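Local atomic coordinates of D-mandelate dehydrogenase (Rhodotorula graminis, PDB entry 2W2K), a protein that binds NAD and, as a D-mandelate dehydrogenase of the D-2-hydroxyacid dehydrogenase family, probably interconverts D-2-hydroxy acids and the matching 2-oxo acids. Residues V169-G172 against A173-E177; I178-K181 against A182-L186; K232-H235 against H236-D239. One frame throughout, in Å; residues are numbered along the deposited sequence.

From the N terminus, the chain leaves strand 165-169 and turns at contact 1 into helix 173-185. Contact 2 follows with no gap along the same helix, up to the turn that leads towards strand 189-193, so the two share one beta-alpha-beta crossover. Contact 3 comes later, closing a short turn in the loop between strand 223-226 and helix 240-245. All three are local and follow one another in series; none nests in or crosses another. Contacts 1 and 3 meet in space, V169 CG1 lying 3.9 Å from L237 CD2, whereas contacts 2 and 3 stay about 13 Å apart between nearest atoms.

Contact 1: residues V169-G172 against A173-E177; sequences VGLG and AIQKE
The backbone N of K176 donates to the carbonyl O of G172 at 2.9 Å and 162°, the first i to i+4 bond of the helix that starts at A173, with G172 as N-cap. A second bond ties the loop to this turn through a side chain: Q175 NE2 reaches G170 O at 3.0 Å, with the oxygen close to the plane of the amide. The glutamine leaves its backbone with CG anti to N (chi1 -166°), directed back at the loop, and a bend at chi2 (91°) then turns the amide to G170; on the way CG passes 3.1 Å from G170 O. At the other end of the amide, OE1 bonds to the hydroxyl of S225 on the adjoining strand 223-226, so the rotation of the group is fixed from both ends. A leucine in its place would probably leave G170 O and S225 OG without this bridge and the loop less firmly tied to the sheet. The stretch is the glycine-rich turn of a Rossmann fold, with G170 and G172 as the first two glycines of GxGxxG and Q175 in the position of the third. G170 has backbone angles that call for glycine, and D194, which binds NAD, accepts a bond from L171 N. A173 and I174 also contact NAD when it is bound. On the flank, L171 CD1 lies 3.8 Å from Q175 CG, the two side chains crossing at about a right angle. The extended K176 chain runs past the loop carbonyls, with CG 3.3 Å from G172 O and CE 3.5 Å from L171 O, before NZ forms a salt bridge with D199.

Contact 2: residues I178-K181 against A182-L186; sequences IARK and AVHGL
V183 and A182 pack tightly against the carbonyls one turn earlier. V183 N bonds to A179 O at 2.8 Å, and the valine branch closes on the same oxygen: with CG1 anti to the backbone N (chi1 171°), CG2 falls beside that N, 3.2 Å from A179 O. A182 repeats the pattern, its N donating to I178 O at 2.9 Å in the carbonyl plane while its methyl CB rests 3.4 Å from that oxygen. Further on, the turn widens into a pi-type one. K181 O takes L186 N at 3.2 Å, an i to i+5 bond, and receives a weak one from G185 N. A side chain on G185 would run into K181 O, which suits glycine to this point. This is the helix of the beta-alpha-beta crossover from strand 165-169 to strand 189-193 in the Rossmann domain; A179 and V183 lie on L190 of the second strand, and I178 packs on helix 114-130, whose D119 forms a salt bridge with K181 NZ. The other flank is looser. There H184, an exposed residue, bonds through its backbone N to R180 O at 3.0 Å, but side chain to side chain it comes no nearer than CD2 to R180 CG, 4.1 Å, the two crossing nearly at right angles with guanidinium and ring planes 23° apart. R180 has its polar partners elsewhere: NE forms a salt bridge with E177, and NH1 and NH2 bond to the backbone of a neighbouring subunit, where each of the H184 and G185 carbonyls also finds a basic side chain.

Contact 3: residues K232-H235 against H236-D239; sequences KLTH and HLID
H236 lays its imidazole against that of H235 in an offset stack, the centroids 4.2 Å apart and the planes 18° from parallel. The two side chains run alongside each other in the same direction, and CE1 of H235 sits over the centre of the H236 ring, while H236 CD2 lies 3.6 Å from H235 CE1, over the rim of that ring. Different first torsions allow this: CG of H235 is anti to its own N (chi1 -175°), whereas CG of H236 is anti to its carbonyl carbon (chi1 -72°). H236 NE2 bonds to E284 OE2, whose negative charge would probably make the imidazole more basic. H236 takes left-handed backbone angles as the third residue of a type II beta turn from T234 to L237. The turn closes at L237, whose N reaches T234 O at 3.3 Å from well above the carbonyl plane. L237 CB rests 3.6 Å from that oxygen; farther along, its CD2 meets T234 CG2 loosely at 4.4 Å. T234 is itself fixed by OG1, which bonds to P229 O and M231 N. I238 leaves the turn and pairs through its backbone with V260 and S262. D239 then serves as N-cap, OD1 accepting from F242 N. The segment thus joins the end of the loop after strand 223-226 to the start of helix 240-245, while lying beside the connection from strand 250-254 to helix 263-271, with L237 near V228 of the NAD site.

Contact 1: residues V169-G172 against A173-E177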
loop_
_atom_site.group_PDB
_atom_site.type_symbol
_atom_site.label_atom_id
_atom_site.label_comp_id
_atom_site.label_asym_id
_atom_site.label_seq_id
_atom_site.Cartn_x
_atom_site.Cartn_y
_atom_site.Cartn_z
ATOM N N VAL B 169 -18.141 -6.217 -0.609
ATOM C CA VAL B 169 -18.938 -7.418 -0.888
ATOM C C VAL B 169 -18.542 -8.422 0.203
ATOM O O VAL B 169 -17.441 -9.016 0.146
ATOM C CB VAL B 169 -18.634 -7.981 -2.307
ATOM C CG1 VAL B 169 -19.348 -9.385 -2.541
ATOM C CG2 VAL B 169 -19.063 -6.970 -3.368
ATOM N N GLY B 170 -19.421 -8.571 1.205
ATOM C CA GLY B 170 -19.097 -9.296 2.443
ATOM C C GLY B 170 -18.585 -8.343 3.519
ATOM O O GLY B 170 -17.832 -7.428 3.202
ATOM N N LEU B 171 -19.012 -8.525 4.775
ATOM C CA LEU B 171 -18.489 -7.693 5.895
ATOM C C LEU B 171 -18.158 -8.555 7.135
ATOM O O LEU B 171 -18.529 -8.237 8.275
ATOM C CB LEU B 171 -19.407 -6.489 6.231
ATOM C CG LEU B 171 -18.858 -5.390 7.180
ATOM C CD1 LEU B 171 -17.517 -4.786 6.644
ATOM C CD2 LEU B 171 -19.867 -4.260 7.493
ATOM N N GLY B 172 -17.428 -9.646 6.875
ATOM C CA GLY B 172 -16.893 -10.541 7.897
ATOM C C GLY B 172 -15.609 -10.027 8.538
ATOM O O GLY B 172 -15.242 -8.851 8.354
ATOM N N ALA B 173 -14.907 -10.904 9.268
ATOM C CA ALA B 173 -13.775 -10.444 10.101
ATOM C C ALA B 173 -12.660 -9.714 9.320
ATOM O O ALA B 173 -12.199 -8.633 9.737
ATOM C CB ALA B 173 -13.214 -11.601 10.924
ATOM N N ILE B 174 -12.245 -10.288 8.184
ATOM C CA ILE B 174 -11.161 -9.683 7.380
ATOM C C ILE B 174 -11.626 -8.340 6.826
ATOM O O ILE B 174 -10.880 -7.359 6.906
ATOM C CB ILE B 174 -10.637 -10.639 6.244
ATOM C CG1 ILE B 174 -9.842 -11.813 6.849
ATOM C CG2 ILE B 174 -9.752 -9.891 5.230
ATOM C CD1 ILE B 174 -9.568 -12.962 5.884
ATOM N N GLN B 175 -12.839 -8.296 6.251
ATOM C CA GLN B 175 -13.367 -7.027 5.679
ATOM C C GLN B 175 -13.555 -5.893 6.711
ATOM O O GLN B 175 -13.329 -4.710 6.391
ATOM C CB GLN B 175 -14.674 -7.269 4.896
ATOM C CG GLN B 175 -15.112 -6.066 3.990
ATOM C CD GLN B 175 -14.548 -6.153 2.550
ATOM O OE1 GLN B 175 -13.459 -5.628 2.260
ATOM N NE2 GLN B 175 -15.292 -6.811 1.651
ATOM N N LYS B 176 -13.953 -6.239 7.947
ATOM C CA LYS B 176 -14.040 -5.244 9.023
ATOM C C LYS B 176 -12.697 -4.549 9.250
ATOM O O LYS B 176 -12.666 -3.329 9.521
ATOM C CB LYS B 176 -14.603 -5.848 10.334
ATOM C CG LYS B 176 -16.099 -6.230 10.248
ATOM C CD LYS B 176 -16.531 -6.908 11.580
ATOM C CE LYS B 176 -18.017 -7.268 11.597
ATOM N NZ LYS B 176 -18.375 -7.859 12.942
ATOM N N GLU B 177 -11.597 -5.296 9.085
ATOM C CA GLU B 177 -10.240 -4.707 9.222
ATOM C C GLU B 177 -9.824 -3.925 7.967
ATOM O O GLU B 177 -9.225 -2.852 8.092
ATOM C CB GLU B 177 -9.191 -5.787 9.556
ATOM C CG GLU B 177 -9.138 -6.162 11.057
ATOM C CD GLU B 177 -8.619 -5.007 11.923
ATOM O OE1 GLU B 177 -7.386 -4.776 11.930
ATOM O OE2 GLU B 177 -9.442 -4.338 12.607
#

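Contact 2: residues I178-K181 against A182-L186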
loop_
_atom_site.group_PDB
_atom_site.type_symbol
_atom_site.label_atom_id
_atom_site.label_comp_id
_atom_site.label_asym_id
_atom_site.label_seq_id
_atom_site.Cartn_x
_atom_site.Cartn_y
_atom_site.Cartn_z
ATOM N N ILE B 178 -10.112 -4.468 6.770
ATOM C CA ILE B 178 -9.988 -3.688 5.523
ATOM C C ILE B 178 -10.694 -2.305 5.670
ATOM O O ILE B 178 -10.077 -1.248 5.424
ATOM C CB ILE B 178 -10.488 -4.470 4.237
ATOM C CG1 ILE B 178 -9.714 -5.799 4.036
ATOM C CG2 ILE B 178 -10.360 -3.575 2.973
ATOM C CD1 ILE B 178 -10.281 -6.695 2.884
ATOM N N ALA B 179 -11.965 -2.322 6.107
ATOM C CA ALA B 179 -12.793 -1.097 6.203
ATOM C C ALA B 179 -12.288 -0.132 7.275
ATOM O O ALA B 179 -12.318 1.083 7.085
ATOM C CB ALA B 179 -14.295 -1.453 6.460
ATOM N N ARG B 180 -11.838 -0.664 8.406
ATOM C CA ARG B 180 -11.288 0.189 9.488
ATOM C C ARG B 180 -10.060 0.971 8.958
ATOM O O ARG B 180 -9.931 2.200 9.165
ATOM C CB ARG B 180 -10.900 -0.654 10.715
ATOM C CG ARG B 180 -10.411 0.184 11.931
ATOM C CD ARG B 180 -9.919 -0.673 13.109
ATOM N NE ARG B 180 -8.748 -1.476 12.786
ATOM C CZ ARG B 180 -7.496 -1.006 12.683
ATOM N NH1 ARG B 180 -7.218 0.280 12.892
ATOM N NH2 ARG B 180 -6.518 -1.830 12.370
ATOM N N LYS B 181 -9.179 0.259 8.264
ATOM C CA LYS B 181 -7.956 0.869 7.715
ATOM C C LYS B 181 -8.273 1.867 6.568
ATOM O O LYS B 181 -7.712 2.969 6.527
ATOM C CB LYS B 181 -6.957 -0.235 7.313
ATOM C CG LYS B 181 -6.384 -1.040 8.525
ATOM C CD LYS B 181 -5.659 -2.348 8.050
ATOM C CE LYS B 181 -5.283 -3.190 9.255
ATOM N NZ LYS B 181 -4.749 -4.544 8.912
ATOM N N ALA B 182 -9.202 1.499 5.682
ATOM C CA ALA B 182 -9.577 2.363 4.549
ATOM C C ALA B 182 -10.364 3.621 4.964
ATOM O O ALA B 182 -10.144 4.697 4.385
ATOM C CB ALA B 182 -10.374 1.563 3.490
ATOM N N VAL B 183 -11.263 3.472 5.952
ATOM C CA VAL B 183 -12.126 4.590 6.440
ATOM C C VAL B 183 -11.375 5.530 7.397
ATOM O O VAL B 183 -11.255 6.739 7.133
ATOM C CB VAL B 183 -13.452 4.083 7.146
ATOM C CG1 VAL B 183 -14.201 5.255 7.819
ATOM C CG2 VAL B 183 -14.344 3.352 6.141
ATOM N N HIS B 184 -10.870 4.984 8.503
ATOM C CA HIS B 184 -10.157 5.818 9.487
ATOM C C HIS B 184 -8.754 6.242 9.044
ATOM O O HIS B 184 -8.352 7.400 9.266
ATOM C CB HIS B 184 -10.170 5.149 10.870
ATOM C CG HIS B 184 -11.560 4.958 11.404
ATOM N ND1 HIS B 184 -12.465 5.997 11.481
ATOM C CD2 HIS B 184 -12.225 3.851 11.807
ATOM C CE1 HIS B 184 -13.621 5.542 11.938
ATOM N NE2 HIS B 184 -13.503 4.243 12.143
ATOM N N GLY B 185 -8.025 5.327 8.395
ATOM C CA GLY B 185 -6.667 5.627 7.871
ATOM C C GLY B 185 -6.668 6.494 6.613
ATOM O O GLY B 185 -6.176 7.619 6.649
ATOM N N LEU B 186 -7.264 6.000 5.512
ATOM C CA LEU B 186 -7.212 6.703 4.211
ATOM C C LEU B 186 -8.318 7.732 3.978
ATOM O O LEU B 186 -8.194 8.571 3.077
ATOM C CB LEU B 186 -7.180 5.711 3.009
ATOM C CG LEU B 186 -6.212 4.509 3.085
ATOM C CD1 LEU B 186 -6.281 3.659 1.813
ATOM C CD2 LEU B 186 -4.764 4.992 3.330
#

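Contact 3: residues K232-H235 against H236-D239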
loop_
_atom_site.group_PDB
_atom_site.type_symbol
_atom_site.label_atom_id
_atom_site.label_comp_id
_atom_site.label_asym_id
_atom_site.label_seq_id
_atom_site.Cartn_x
_atom_site.Cartn_y
_atom_site.Cartn_z
ATOM N N LYS B 232 -20.396 -23.112 -3.601
ATOM C CA LYS B 232 -21.166 -23.188 -4.851
ATOM C C LYS B 232 -21.883 -21.865 -5.172
ATOM O O LYS B 232 -21.853 -21.385 -6.326
ATOM C CB LYS B 232 -22.167 -24.358 -4.819
ATOM C CG LYS B 232 -22.789 -24.640 -6.182
ATOM N N LEU B 233 -22.492 -21.269 -4.146
ATOM C CA LEU B 233 -23.342 -20.077 -4.319
ATOM C C LEU B 233 -22.548 -18.775 -4.530
ATOM O O LEU B 233 -23.124 -17.753 -4.911
ATOM C CB LEU B 233 -24.358 -19.948 -3.169
ATOM C CG LEU B 233 -25.510 -20.978 -3.095
ATOM C CD1 LEU B 233 -26.319 -20.806 -1.792
ATOM C CD2 LEU B 233 -26.428 -20.894 -4.327
ATOM N N THR B 234 -21.230 -18.815 -4.311
ATOM C CA THR B 234 -20.373 -17.657 -4.649
ATOM C C THR B 234 -19.441 -17.863 -5.887
ATOM O O THR B 234 -18.601 -16.998 -6.187
ATOM C CB THR B 234 -19.582 -17.116 -3.396
ATOM O OG1 THR B 234 -18.715 -18.132 -2.882
ATOM C CG2 THR B 234 -20.558 -16.683 -2.279
ATOM N N HIS B 235 -19.590 -18.988 -6.607
ATOM C CA HIS B 235 -18.887 -19.169 -7.902
ATOM C C HIS B 235 -19.385 -18.179 -8.970
ATOM O O HIS B 235 -20.576 -18.135 -9.254
ATOM C CB HIS B 235 -19.008 -20.621 -8.409
ATOM C CG HIS B 235 -18.223 -20.896 -9.664
ATOM N ND1 HIS B 235 -18.778 -20.798 -10.924
ATOM C CD2 HIS B 235 -16.933 -21.281 -9.852
ATOM C CE1 HIS B 235 -17.865 -21.093 -11.832
ATOM N NE2 HIS B 235 -16.739 -21.396 -11.210
ATOM N N HIS B 236 -18.479 -17.387 -9.554
ATOM C CA HIS B 236 -18.856 -16.321 -10.480
ATOM C C HIS B 236 -19.918 -15.348 -9.888
ATOM O O HIS B 236 -20.797 -14.843 -10.625
ATOM C CB HIS B 236 -19.305 -16.902 -11.848
ATOM C CG HIS B 236 -18.187 -17.475 -12.680
ATOM N ND1 HIS B 236 -18.384 -17.914 -13.976
ATOM C CD2 HIS B 236 -16.873 -17.683 -12.411
ATOM C CE1 HIS B 236 -17.241 -18.370 -14.466
ATOM N NE2 HIS B 236 -16.307 -18.234 -13.538
ATOM N N LEU B 237 -19.831 -15.079 -8.570
ATOM C CA LEU B 237 -20.660 -14.047 -7.911
ATOM C C LEU B 237 -20.530 -12.701 -8.635
ATOM O O LEU B 237 -21.537 -11.990 -8.815
ATOM C CB LEU B 237 -20.276 -13.867 -6.413
ATOM C CG LEU B 237 -21.181 -13.030 -5.497
ATOM C CD1 LEU B 237 -22.548 -13.725 -5.313
ATOM C CD2 LEU B 237 -20.534 -12.708 -4.126
ATOM N N ILE B 238 -19.298 -12.354 -9.032
ATOM C CA ILE B 238 -19.018 -11.111 -9.758
ATOM C C ILE B 238 -18.909 -11.469 -11.246
ATOM O O ILE B 238 -17.946 -12.122 -11.659
ATOM C CB ILE B 238 -17.711 -10.407 -9.256
ATOM C CG1 ILE B 238 -17.729 -10.159 -7.732
ATOM C CG2 ILE B 238 -17.494 -9.074 -9.977
ATOM C CD1 ILE B 238 -19.026 -9.568 -7.174
ATOM N N ASP B 239 -19.911 -11.057 -12.026
ATOM C CA ASP B 239 -20.083 -11.523 -13.411
ATOM C C ASP B 239 -20.378 -10.355 -14.379
ATOM O O ASP B 239 -20.302 -9.175 -13.995
ATOM C CB ASP B 239 -21.243 -12.542 -13.446
ATOM C CG ASP B 239 -22.584 -11.965 -12.851
ATOM O OD1 ASP B 239 -22.656 -10.798 -12.320
ATOM O OD2 ASP B 239 -23.587 -12.719 -12.903
#